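Local coordinates for protein adenylation domain (Streptomyces sp., PDB 5N9X) that is an adenylation domain of the AMP-binding (ANL) clan, with a small C-terminal domain, and holds adenosine-5'-triphosphate and threonine in this model, at residues V452-F458 against V521-D526; R464-T470 against P499-L505; H403-L407 against Y418-A422; A441-H445 against L485-V489. All coordinates share one frame; numbering follows the deposited sequence.

Contact 1. Residues V452-F458 against V521-D526; sequences VVWVHEF and VARAFD
Trp454 and His456 of strand 450-457, with Phe458 just after it, meet Phe525 of helix 518-528 in an aromatic cluster. The cluster packs the last helix onto the three-stranded sheet of the C-terminal domain. The edge of the Trp454 six-membered ring points at the face of Phe525, with the planes 85° apart. Phe525 in turn sets its own edge against the face of His456, where CE1 comes 3.7 Å from His456 CD2. Phe458 reaches the same ring from just beyond the strand, CZ to Phe525 CZ at 3.6 Å. Val521 adds an apolar contact a turn earlier, its CG1 3.4 Å from Trp454 CH2. Ala522 lays its CA against Trp454 CZ2 and its CB against NE1.

Phe525 also lies on Val466 and Leu503, so the helix spans all three strands. The guanidinium of Arg464 makes a cation-pi contact with Phe458.

His456 is held at both ring nitrogens, which fixes its rotation. ND1 accepts from Trp454 NE1 at 3.0 Å. The His456 CG lies opposite the backbone N (chi1 -166°), which carries the imidazole out to the helix. There NE2 donates to Asp526 OD2 at 2.8 Å, on the anti side of the carboxylate.

Contact 2. Residues R464-T470 against P499-L505; sequences RLVCAYT and PSQYLAL
Leu465 and Ser500 meet at the start of the backbone bonding between strand 463-470 and residues 499-505. Ser500 N approaches Leu465 O at a doubtfully short distance. Further along, Cys467 N bonds to Gln501 O, and Leu503 N to Cys467 O at 2.7 Å. Tyr469 N then takes Leu503 O, and Leu505 N takes Tyr469 O in a nearly straight bond (177°). Each strand alternately gives and receives, as parallel pairing requires. CA-H...O contacts run beside these bonds, among them Ala468 CA to Leu503 O at 3.2 Å.

The two strands form the parallel pair of a mixed three-stranded sheet. Strand 450-457 pairs antiparallel on the far side of strand 463-470. The connection from 463-470 to 501-505 passes through helix 482-492, a beta-alpha-beta crossover.

Apolar contacts differ on the two faces. On one, Cys467 CB meets Tyr502 CD2 at 3.7 Å and also touches Pro499 CB. The Tyr469 CG sits between the backbone N and the carbonyl carbon (chi1 70°), which swings the ring across to the neighbouring strand. Ala504 CA lies over its face in a CH-pi contact, 4.1 Å from the ring centroid. On the other face, Ala468 CB meets Leu505 CD1, and Val466 and Gln501 lie side by side.

Polar side chains meet at the start of the two segments. Arg464 NH1 donates to Ser500 OG at 2.6 Å, with OG in the guanidinium plane. A water accepts from Arg464 NH2 and donates to Gln501 OE1 at 2.7 Å, bridging the two nearly coplanar groups. Farther along, the phenol OH of Tyr469 bonds to Pro480 O.

Contact 3. Residues H403-L407 against Y418-A422; sequences HSGDL and YQGRA. With ATP (adenosine-5'-triphosphate), chain D.
This is an antiparallel hairpin contact between strands 400-410 and 416-421, where Asp406, Tyr418 and Arg421 line the ATP pocket. Asp406 and Arg421 form a non-hydrogen-bonded pair with side chains on the face turned to the nucleotide. The next pair, Leu407 and Gly420, is hydrogen-bonded, Leu407 N to Gly420 O at 2.6 Å. Leu407 O receives both Gln419 N and Gly420 N from the same face of its plane. This is a classic beta bulge. Ala422 N donates to Gly405 O at the end of the segment.

Asp406 grips both ribose hydroxyls. O2' donates to OD1 at 2.6 Å and O3' to OD2 at 3.0 Å. OD1 also accepts from Tyr418 OH at 3.2 Å, and OD2 from Tyr311 OH. In Arg421 the bend at chi3 (62°) carries the guanidinium across to Gly405, whose O lies over one of its faces. NH1 forms a weak, bent bond to Asp406 OD1 at 3.3 Å, part of a salt bridge, with the two planes 79° apart. The same NH1 comes 2.9 Å from ATP O3'. ATP C2 sits over one face of the Tyr418 ring, 3.5 Å above its plane, while Gly420 N lies over the opposite face.

The carboxylate is thus placed by neighbouring donors on both oxygens. Arg421 would probably offset its negative charge, while both of its oxygens remain acceptors for the ribose.

Contact 4. Residues A441-H445 against L485-V489; sequences AVRTH and LRAHV
His488 and His445 bury the most surface here, with Leu485 close behind. The edge of His445 points at the face of His488, in a T-shaped (edge-to-face) pair with planes at 87°. The centroids are 5.4 Å apart. His445 CD2 makes the approach and lies 3.9 Å from His488 CB. The CG of His488 lies across from the backbone N (chi1 168°), which extends the imidazole toward Thr444. Its NE2 end reaches that residue, with CG2 at the ring edge and 3.2 Å away. Ala441 O also lies near the plane at this edge, 4.0 Å from His488 NE2.

The contact joins helix 435-443 and the residues that follow it to helix 482-492, which lies in the crossover between strands 463-470 and 501-505 of the C-terminal domain. His445 N bonds to Val442 O. His445 ND1 receives a weak bond from Ala447 N.

Leu485 works deeper in the interface. Its CD1 touches two partners, His445 CB and Val442 CG1, each at 3.9 Å. The Leu485 and Val442 side chains cross at about a right angle. Val442 sends its other branch, CG2, to Val489 CG2, also at 3.9 Å. Both valines are buried, and Val489 packs on Tyr502 of the sheet as well. Leu485 also touches Tyr502, along with Val448.

Overall arrangement
Contacts 1, 2 and 4 build the C-terminal domain. Contact 1 and contact 2 share its sheet, with centres 8 Å apart. They touch through the backbone, Val452 N to Ala468 O at 2.7 Å, and through Phe525 on Val466. Contact 4 lies against contact 2, centres 11 Å apart, where Leu485 CD2 meets Tyr502 CD2 at 3.5 Å. Helix 518-528 and helix 482-492 cover opposite faces of the sheet: Val521 and Phe525 pack on Val466, Ala468 and Leu503, Leu485 on Tyr469 and Tyr502. Contact 3 stands apart, its centre 22 to 25 Å from the others, and binds the ATP ribose. The side chain of Val452 in contact 1 is about 13 Å from the ATP.

Contact 1. Residues V452-F458 against V521-D526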
# COMPACT_ATOMS: atom_id res chain seq x y z
N VAL A 452 -10.73 -15.58 -5.44
CA VAL A 452 -9.45 -15.61 -6.15
C VAL A 452 -9.52 -16.69 -7.23
O VAL A 452 -9.77 -17.86 -6.92
CB VAL A 452 -8.28 -15.90 -5.20
CG1 VAL A 452 -6.96 -16.08 -5.97
CG2 VAL A 452 -8.17 -14.81 -4.17
N VAL A 453 -9.32 -16.31 -8.48
CA VAL A 453 -9.41 -17.26 -9.58
C VAL A 453 -8.06 -17.36 -10.26
O VAL A 453 -7.47 -16.33 -10.61
CB VAL A 453 -10.49 -16.86 -10.61
CG1 VAL A 453 -10.51 -17.86 -11.77
CG2 VAL A 453 -11.86 -16.76 -9.97
N TRP A 454 -7.55 -18.57 -10.46
CA TRP A 454 -6.28 -18.72 -11.18
C TRP A 454 -6.19 -20.01 -12.01
O TRP A 454 -7.03 -20.90 -11.90
CB TRP A 454 -5.10 -18.66 -10.19
CG TRP A 454 -4.91 -19.86 -9.33
CD1 TRP A 454 -3.93 -20.81 -9.45
CD2 TRP A 454 -5.69 -20.22 -8.20
NE1 TRP A 454 -4.07 -21.75 -8.45
CE2 TRP A 454 -5.14 -21.41 -7.67
CE3 TRP A 454 -6.82 -19.66 -7.58
CZ2 TRP A 454 -5.67 -22.05 -6.55
CZ3 TRP A 454 -7.36 -20.30 -6.48
CH2 TRP A 454 -6.79 -21.48 -5.97
N VAL A 455 -5.20 -20.06 -12.88
CA VAL A 455 -4.87 -21.31 -13.56
C VAL A 455 -3.99 -22.15 -12.63
O VAL A 455 -2.98 -21.69 -12.15
CB VAL A 455 -4.18 -21.07 -14.92
CG1 VAL A 455 -3.86 -22.41 -15.61
CG2 VAL A 455 -5.08 -20.23 -15.82
N HIS A 456 -4.42 -23.36 -12.34
CA HIS A 456 -3.63 -24.22 -11.46
C HIS A 456 -3.02 -25.38 -12.21
O HIS A 456 -3.72 -26.07 -12.96
CB HIS A 456 -4.49 -24.73 -10.32
CG HIS A 456 -3.72 -25.34 -9.20
ND1 HIS A 456 -3.09 -24.58 -8.23
CD2 HIS A 456 -3.49 -26.63 -8.87
CE1 HIS A 456 -2.51 -25.37 -7.36
NE2 HIS A 456 -2.74 -26.62 -7.72
N GLU A 457 -1.73 -25.62 -12.02
CA GLU A 457 -1.11 -26.79 -12.63
C GLU A 457 -1.32 -28.01 -11.75
O GLU A 457 -0.66 -28.17 -10.72
CB GLU A 457 0.38 -26.55 -12.89
CG GLU A 457 0.87 -27.11 -14.22
CD GLU A 457 2.39 -27.28 -14.26
OE1 GLU A 457 2.84 -28.44 -14.06
OE2 GLU A 457 3.12 -26.29 -14.51
N PHE A 458 -2.26 -28.87 -12.13
CA PHE A 458 -2.55 -30.07 -11.35
C PHE A 458 -1.41 -31.04 -11.63
O PHE A 458 -0.91 -31.74 -10.75
CB PHE A 458 -3.91 -30.66 -11.74
CG PHE A 458 -5.08 -29.89 -11.19
CD1 PHE A 458 -5.58 -28.79 -11.87
CD2 PHE A 458 -5.69 -30.27 -10.00
CE1 PHE A 458 -6.65 -28.07 -11.37
CE2 PHE A 458 -6.77 -29.56 -9.49
CZ PHE A 458 -7.25 -28.45 -10.18
N VAL A 521 -2.94 -18.93 -1.87
CA VAL A 521 -4.22 -19.59 -2.07
C VAL A 521 -3.96 -20.85 -2.88
O VAL A 521 -4.46 -21.92 -2.56
CB VAL A 521 -5.24 -18.65 -2.77
CG1 VAL A 521 -6.41 -19.44 -3.27
CG2 VAL A 521 -5.72 -17.60 -1.79
N ALA A 522 -3.13 -20.73 -3.91
CA ALA A 522 -2.75 -21.87 -4.74
C ALA A 522 -2.11 -22.99 -3.92
O ALA A 522 -2.34 -24.16 -4.21
CB ALA A 522 -1.81 -21.42 -5.84
N ARG A 523 -1.32 -22.66 -2.90
CA ARG A 523 -0.69 -23.69 -2.09
C ARG A 523 -1.66 -24.40 -1.14
O ARG A 523 -1.54 -25.60 -0.92
CB ARG A 523 0.50 -23.11 -1.31
CG ARG A 523 1.70 -22.78 -2.19
CD ARG A 523 2.94 -22.45 -1.39
NE ARG A 523 3.47 -21.13 -1.72
CZ ARG A 523 3.40 -20.07 -0.92
NH1 ARG A 523 2.82 -20.18 0.27
NH2 ARG A 523 3.90 -18.90 -1.30
N ALA A 524 -2.62 -23.65 -0.60
CA ALA A 524 -3.61 -24.21 0.30
C ALA A 524 -4.53 -25.16 -0.47
O ALA A 524 -4.92 -26.21 0.01
CB ALA A 524 -4.41 -23.10 0.98
N PHE A 525 -4.87 -24.73 -1.68
CA PHE A 525 -5.71 -25.49 -2.57
C PHE A 525 -5.04 -26.82 -2.86
O PHE A 525 -5.61 -27.90 -2.63
CB PHE A 525 -5.94 -24.70 -3.87
CG PHE A 525 -6.65 -25.48 -4.93
CD1 PHE A 525 -5.92 -26.21 -5.89
CD2 PHE A 525 -8.03 -25.49 -4.99
CE1 PHE A 525 -6.57 -26.94 -6.87
CE2 PHE A 525 -8.69 -26.22 -5.98
CZ PHE A 525 -7.94 -26.94 -6.93
N ASP A 526 -3.80 -26.73 -3.33
CA ASP A 526 -3.02 -27.90 -3.69
C ASP A 526 -2.95 -28.94 -2.55
O ASP A 526 -3.05 -30.14 -2.79
CB ASP A 526 -1.62 -27.46 -4.11
CG ASP A 526 -0.97 -28.45 -5.04
OD1 ASP A 526 -0.41 -29.45 -4.54
OD2 ASP A 526 -1.02 -28.22 -6.26

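Contact 2. Residues R464-T470 against P499-L505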
# COMPACT_ATOMS: atom_id res chain seq x y z
N ARG A 464 -5.84 -26.30 -15.24
CA ARG A 464 -7.25 -25.87 -15.19
C ARG A 464 -7.54 -24.66 -14.31
O ARG A 464 -6.84 -24.39 -13.31
CB ARG A 464 -8.15 -27.04 -14.74
CG ARG A 464 -8.14 -28.28 -15.62
CD ARG A 464 -9.12 -29.35 -15.14
NE ARG A 464 -8.49 -30.24 -14.17
CZ ARG A 464 -8.88 -30.39 -12.90
NH1 ARG A 464 -9.93 -29.71 -12.44
NH2 ARG A 464 -8.23 -31.22 -12.10
N LEU A 465 -8.59 -23.94 -14.71
CA LEU A 465 -9.19 -22.84 -13.96
C LEU A 465 -9.74 -23.25 -12.60
O LEU A 465 -10.58 -24.16 -12.51
CB LEU A 465 -10.31 -22.21 -14.77
CG LEU A 465 -10.06 -20.84 -15.38
CD1 LEU A 465 -11.38 -20.20 -15.79
CD2 LEU A 465 -9.33 -19.98 -14.38
N VAL A 466 -9.30 -22.56 -11.56
CA VAL A 466 -9.66 -22.89 -10.19
C VAL A 466 -10.11 -21.61 -9.47
O VAL A 466 -9.71 -20.51 -9.85
CB VAL A 466 -8.47 -23.59 -9.49
CG1 VAL A 466 -8.62 -23.62 -8.00
CG2 VAL A 466 -8.34 -25.00 -10.02
N CYS A 467 -10.98 -21.76 -8.48
CA CYS A 467 -11.44 -20.63 -7.68
C CYS A 467 -11.43 -20.94 -6.19
O CYS A 467 -11.93 -21.98 -5.76
CB CYS A 467 -12.84 -20.21 -8.10
SG CYS A 467 -13.58 -18.98 -6.98
N ALA A 468 -10.87 -20.02 -5.41
CA ALA A 468 -11.16 -20.01 -3.98
C ALA A 468 -12.06 -18.79 -3.68
O ALA A 468 -11.96 -17.73 -4.32
CB ALA A 468 -9.89 -19.97 -3.16
N TYR A 469 -12.95 -18.95 -2.71
CA TYR A 469 -13.88 -17.88 -2.39
C TYR A 469 -14.31 -17.96 -0.92
O TYR A 469 -14.23 -19.01 -0.29
CB TYR A 469 -15.12 -17.95 -3.30
CG TYR A 469 -15.98 -19.16 -2.98
CD1 TYR A 469 -15.59 -20.43 -3.36
CD2 TYR A 469 -17.16 -19.02 -2.26
CE1 TYR A 469 -16.35 -21.53 -3.06
CE2 TYR A 469 -17.93 -20.11 -1.95
CZ TYR A 469 -17.53 -21.36 -2.35
OH TYR A 469 -18.30 -22.45 -2.05
N THR A 470 -14.81 -16.84 -0.40
CA THR A 470 -15.23 -16.75 0.99
C THR A 470 -16.69 -16.31 1.09
O THR A 470 -17.21 -15.68 0.17
CB THR A 470 -14.35 -15.77 1.78
OG1 THR A 470 -14.20 -14.56 1.04
CG2 THR A 470 -12.96 -16.37 2.00
N PRO A 499 -14.70 -21.60 -13.79
CA PRO A 499 -13.75 -22.31 -12.93
C PRO A 499 -14.05 -23.80 -12.86
O PRO A 499 -15.21 -24.19 -12.72
CB PRO A 499 -13.93 -21.64 -11.56
CG PRO A 499 -14.49 -20.27 -11.89
CD PRO A 499 -15.39 -20.52 -13.07
N SER A 500 -13.01 -24.61 -12.98
CA SER A 500 -13.15 -26.06 -13.02
C SER A 500 -13.30 -26.66 -11.64
O SER A 500 -13.84 -27.75 -11.48
CB SER A 500 -11.93 -26.67 -13.74
OG SER A 500 -11.59 -27.91 -13.16
N GLN A 501 -12.81 -25.95 -10.63
CA GLN A 501 -12.84 -26.43 -9.25
C GLN A 501 -13.03 -25.24 -8.32
O GLN A 501 -12.46 -24.17 -8.55
CB GLN A 501 -11.55 -27.21 -8.90
CG GLN A 501 -11.70 -28.22 -7.74
CD GLN A 501 -10.72 -29.42 -7.81
OE1 GLN A 501 -10.36 -29.89 -8.90
NE2 GLN A 501 -10.29 -29.90 -6.65
N TYR A 502 -13.84 -25.41 -7.28
CA TYR A 502 -14.12 -24.34 -6.31
C TYR A 502 -13.67 -24.79 -4.95
O TYR A 502 -13.91 -25.93 -4.58
CB TYR A 502 -15.62 -24.00 -6.26
CG TYR A 502 -16.12 -23.32 -7.50
CD1 TYR A 502 -16.66 -24.07 -8.53
CD2 TYR A 502 -16.07 -21.94 -7.64
CE1 TYR A 502 -17.12 -23.47 -9.67
CE2 TYR A 502 -16.53 -21.33 -8.79
CZ TYR A 502 -17.06 -22.11 -9.80
OH TYR A 502 -17.52 -21.53 -10.96
N LEU A 503 -13.03 -23.89 -4.20
CA LEU A 503 -12.65 -24.17 -2.81
C LEU A 503 -13.20 -23.09 -1.89
O LEU A 503 -12.86 -21.91 -2.01
CB LEU A 503 -11.12 -24.28 -2.69
CG LEU A 503 -10.47 -24.31 -1.30
CD1 LEU A 503 -10.68 -25.63 -0.58
CD2 LEU A 503 -8.97 -24.02 -1.39
N ALA A 504 -14.07 -23.49 -0.97
CA ALA A 504 -14.60 -22.55 0.02
C ALA A 504 -13.64 -22.40 1.20
O ALA A 504 -13.28 -23.38 1.85
CB ALA A 504 -15.98 -23.00 0.50
N LEU A 505 -13.23 -21.16 1.47
CA LEU A 505 -12.34 -20.86 2.59
C LEU A 505 -13.05 -19.96 3.62
O LEU A 505 -13.92 -19.16 3.24
CB LEU A 505 -11.06 -20.18 2.07
CG LEU A 505 -10.08 -21.06 1.28
CD1 LEU A 505 -8.95 -20.23 0.68
CD2 LEU A 505 -9.53 -22.17 2.15
O HOH W 1 -9.04 -32.16 -9.57

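Contact 3. Residues H403-L407 against Y418-A422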
# COMPACT_ATOMS: atom_id res chain seq x y z
N HIS A 403 7.49 0.44 -16.05
CA HIS A 403 6.41 -0.32 -16.65
C HIS A 403 5.61 -0.96 -15.52
O HIS A 403 6.10 -1.82 -14.81
CB HIS A 403 6.96 -1.37 -17.62
CG HIS A 403 7.91 -0.81 -18.65
ND1 HIS A 403 8.56 -1.61 -19.56
CD2 HIS A 403 8.30 0.46 -18.91
CE1 HIS A 403 9.32 -0.85 -20.34
NE2 HIS A 403 9.19 0.40 -19.97
N SER A 404 4.37 -0.51 -15.36
CA SER A 404 3.56 -0.91 -14.21
C SER A 404 3.09 -2.35 -14.31
O SER A 404 2.81 -3.01 -13.30
CB SER A 404 2.35 0.03 -14.07
OG SER A 404 1.34 -0.30 -15.01
N GLY A 405 2.97 -2.84 -15.54
CA GLY A 405 2.37 -4.14 -15.78
C GLY A 405 0.87 -4.10 -15.55
O GLY A 405 0.24 -5.14 -15.32
N ASP A 406 0.31 -2.90 -15.59
CA ASP A 406 -1.13 -2.70 -15.39
C ASP A 406 -1.77 -2.24 -16.68
O ASP A 406 -1.20 -1.41 -17.40
CB ASP A 406 -1.38 -1.68 -14.28
CG ASP A 406 -1.27 -2.28 -12.89
OD1 ASP A 406 -2.02 -3.23 -12.59
OD2 ASP A 406 -0.43 -1.81 -12.10
N LEU A 407 -2.96 -2.76 -16.98
CA LEU A 407 -3.72 -2.34 -18.16
C LEU A 407 -4.73 -1.24 -17.83
O LEU A 407 -5.56 -1.40 -16.93
CB LEU A 407 -4.45 -3.55 -18.78
CG LEU A 407 -3.56 -4.76 -19.08
CD1 LEU A 407 -4.34 -5.92 -19.66
CD2 LEU A 407 -2.43 -4.36 -20.01
N TYR A 418 -9.07 1.86 -15.01
CA TYR A 418 -8.20 0.72 -14.75
C TYR A 418 -8.87 -0.56 -15.23
O TYR A 418 -10.01 -0.85 -14.88
CB TYR A 418 -7.86 0.63 -13.25
CG TYR A 418 -7.10 -0.64 -12.88
CD1 TYR A 418 -5.71 -0.69 -12.98
CD2 TYR A 418 -7.77 -1.77 -12.44
CE1 TYR A 418 -5.02 -1.83 -12.66
CE2 TYR A 418 -7.09 -2.91 -12.11
CZ TYR A 418 -5.70 -2.94 -12.23
OH TYR A 418 -5.02 -4.09 -11.90
N GLN A 419 -8.13 -1.35 -16.02
CA GLN A 419 -8.69 -2.58 -16.59
C GLN A 419 -8.27 -3.84 -15.82
O GLN A 419 -9.12 -4.65 -15.44
CB GLN A 419 -8.32 -2.71 -18.07
CG GLN A 419 -8.75 -1.50 -18.89
CD GLN A 419 -10.26 -1.36 -18.99
OE1 GLN A 419 -11.01 -2.33 -18.83
NE2 GLN A 419 -10.73 -0.14 -19.28
N GLY A 420 -6.96 -3.99 -15.60
CA GLY A 420 -6.46 -5.10 -14.80
C GLY A 420 -4.97 -5.36 -15.01
O GLY A 420 -4.31 -4.65 -15.77
N ARG A 421 -4.45 -6.39 -14.35
CA ARG A 421 -3.05 -6.74 -14.46
C ARG A 421 -2.74 -7.64 -15.66
O ARG A 421 -3.41 -8.65 -15.85
CB ARG A 421 -2.59 -7.44 -13.19
CG ARG A 421 -2.48 -6.52 -12.01
CD ARG A 421 -1.71 -7.17 -10.89
NE ARG A 421 -0.33 -7.50 -11.29
CZ ARG A 421 0.60 -6.62 -11.68
NH1 ARG A 421 0.35 -5.32 -11.75
NH2 ARG A 421 1.81 -7.06 -12.01
N ALA A 422 -1.72 -7.29 -16.44
CA ALA A 422 -1.25 -8.15 -17.53
C ALA A 422 -0.93 -9.56 -17.02
O ALA A 422 -1.17 -10.55 -17.71
CB ALA A 422 -0.06 -7.54 -18.22
PG ATP D . 4.69 -5.91 -6.95
O1G ATP D . 4.29 -5.83 -8.41
O2G ATP D . 5.55 -7.08 -6.60
O3G ATP D . 5.30 -4.64 -6.39
PB ATP D . 2.13 -5.21 -5.71
O1B ATP D . 1.43 -5.01 -7.06
O2B ATP D . 1.32 -5.56 -4.50
O3B ATP D . 3.32 -6.26 -6.08
PA ATP D . 2.50 -2.65 -4.71
O1A ATP D . 3.34 -1.53 -5.26
O2A ATP D . 2.27 -2.72 -3.21
O3A ATP D . 3.10 -4.02 -5.27
O5' ATP D . 1.04 -2.78 -5.46
C5' ATP D . 0.62 -1.99 -6.57
C4' ATP D . -0.37 -2.78 -7.43
O4' ATP D . -1.69 -2.68 -6.91
C3' ATP D . -0.43 -2.36 -8.89
O3' ATP D . 0.26 -3.37 -9.63
C2' ATP D . -1.89 -2.35 -9.26
O2' ATP D . -2.17 -3.53 -10.00
C1' ATP D . -2.64 -2.43 -7.95
N9 ATP D . -3.35 -1.15 -7.64
C8 ATP D . -2.90 -0.18 -6.81
N7 ATP D . -3.76 0.86 -6.71
C5 ATP D . -4.81 0.57 -7.49
C6 ATP D . -6.08 1.25 -7.84
N6 ATP D . -6.36 2.46 -7.31
N1 ATP D . -6.91 0.64 -8.70
C2 ATP D . -6.59 -0.56 -9.23
N3 ATP D . -5.47 -1.26 -8.96
C4 ATP D . -4.54 -0.75 -8.11

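Contact 4. Residues A441-H445 against L485-V489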
# COMPACT_ATOMS: atom_id res chain seq x y z
N ALA A 441 -17.28 -12.07 -11.53
CA ALA A 441 -18.47 -12.86 -11.81
C ALA A 441 -18.81 -13.78 -10.62
O ALA A 441 -19.99 -13.97 -10.31
CB ALA A 441 -18.29 -13.68 -13.08
N VAL A 442 -17.80 -14.36 -9.98
CA VAL A 442 -18.06 -15.16 -8.81
C VAL A 442 -18.56 -14.25 -7.67
O VAL A 442 -19.54 -14.57 -7.01
CB VAL A 442 -16.80 -15.96 -8.37
CG1 VAL A 442 -16.98 -16.55 -6.98
CG2 VAL A 442 -16.50 -17.07 -9.39
N ARG A 443 -17.92 -13.10 -7.49
CA ARG A 443 -18.35 -12.13 -6.47
C ARG A 443 -19.80 -11.64 -6.64
O ARG A 443 -20.45 -11.24 -5.68
CB ARG A 443 -17.40 -10.94 -6.47
CG ARG A 443 -16.26 -11.06 -5.48
CD ARG A 443 -15.44 -9.78 -5.43
NE ARG A 443 -14.02 -10.08 -5.30
CZ ARG A 443 -13.15 -9.94 -6.30
NH1 ARG A 443 -13.56 -9.49 -7.48
NH2 ARG A 443 -11.88 -10.26 -6.12
N THR A 444 -20.30 -11.69 -7.87
CA THR A 444 -21.69 -11.34 -8.20
C THR A 444 -22.70 -12.17 -7.39
O THR A 444 -23.84 -11.76 -7.20
CB THR A 444 -21.93 -11.50 -9.73
OG1 THR A 444 -21.60 -10.28 -10.38
CG2 THR A 444 -23.34 -11.83 -10.05
N HIS A 445 -22.27 -13.29 -6.84
CA HIS A 445 -23.17 -14.07 -5.97
C HIS A 445 -23.36 -13.41 -4.60
O HIS A 445 -22.41 -13.26 -3.85
CB HIS A 445 -22.65 -15.50 -5.79
CG HIS A 445 -23.66 -16.43 -5.22
ND1 HIS A 445 -24.07 -16.39 -3.90
CD2 HIS A 445 -24.36 -17.43 -5.80
CE1 HIS A 445 -24.97 -17.33 -3.69
NE2 HIS A 445 -25.16 -17.98 -4.83
N LEU A 485 -22.82 -22.07 -6.50
CA LEU A 485 -21.96 -21.04 -7.06
C LEU A 485 -21.69 -21.35 -8.53
O LEU A 485 -21.80 -20.48 -9.40
CB LEU A 485 -20.66 -20.95 -6.26
CG LEU A 485 -19.65 -19.86 -6.62
CD1 LEU A 485 -20.28 -18.50 -6.42
CD2 LEU A 485 -18.35 -20.00 -5.82
N ARG A 486 -21.35 -22.61 -8.79
CA ARG A 486 -21.09 -23.12 -10.12
C ARG A 486 -22.31 -22.91 -11.02
O ARG A 486 -22.19 -22.43 -12.15
CB ARG A 486 -20.70 -24.59 -10.02
CG ARG A 486 -20.53 -25.36 -11.30
CD ARG A 486 -20.25 -26.83 -11.01
NE ARG A 486 -18.96 -27.07 -10.34
CZ ARG A 486 -17.80 -27.19 -10.97
NH1 ARG A 486 -17.73 -27.07 -12.29
NH2 ARG A 486 -16.69 -27.41 -10.28
N ALA A 487 -23.49 -23.26 -10.51
CA ALA A 487 -24.75 -23.07 -11.23
C ALA A 487 -25.02 -21.62 -11.57
O ALA A 487 -25.49 -21.31 -12.65
CB ALA A 487 -25.92 -23.62 -10.41
N HIS A 488 -24.72 -20.72 -10.63
CA HIS A 488 -24.87 -19.28 -10.86
C HIS A 488 -23.92 -18.71 -11.90
O HIS A 488 -24.31 -17.91 -12.75
CB HIS A 488 -24.68 -18.51 -9.55
CG HIS A 488 -24.55 -17.03 -9.75
ND1 HIS A 488 -25.63 -16.21 -10.01
CD2 HIS A 488 -23.46 -16.22 -9.72
CE1 HIS A 488 -25.20 -14.96 -10.14
NE2 HIS A 488 -23.90 -14.94 -9.97
N VAL A 489 -22.65 -19.11 -11.82
CA VAL A 489 -21.62 -18.62 -12.72
C VAL A 489 -21.83 -19.09 -14.17
O VAL A 489 -21.41 -18.41 -15.12
CB VAL A 489 -20.24 -19.07 -12.17
CG1 VAL A 489 -19.15 -18.97 -13.21
CG2 VAL A 489 -19.89 -18.24 -10.93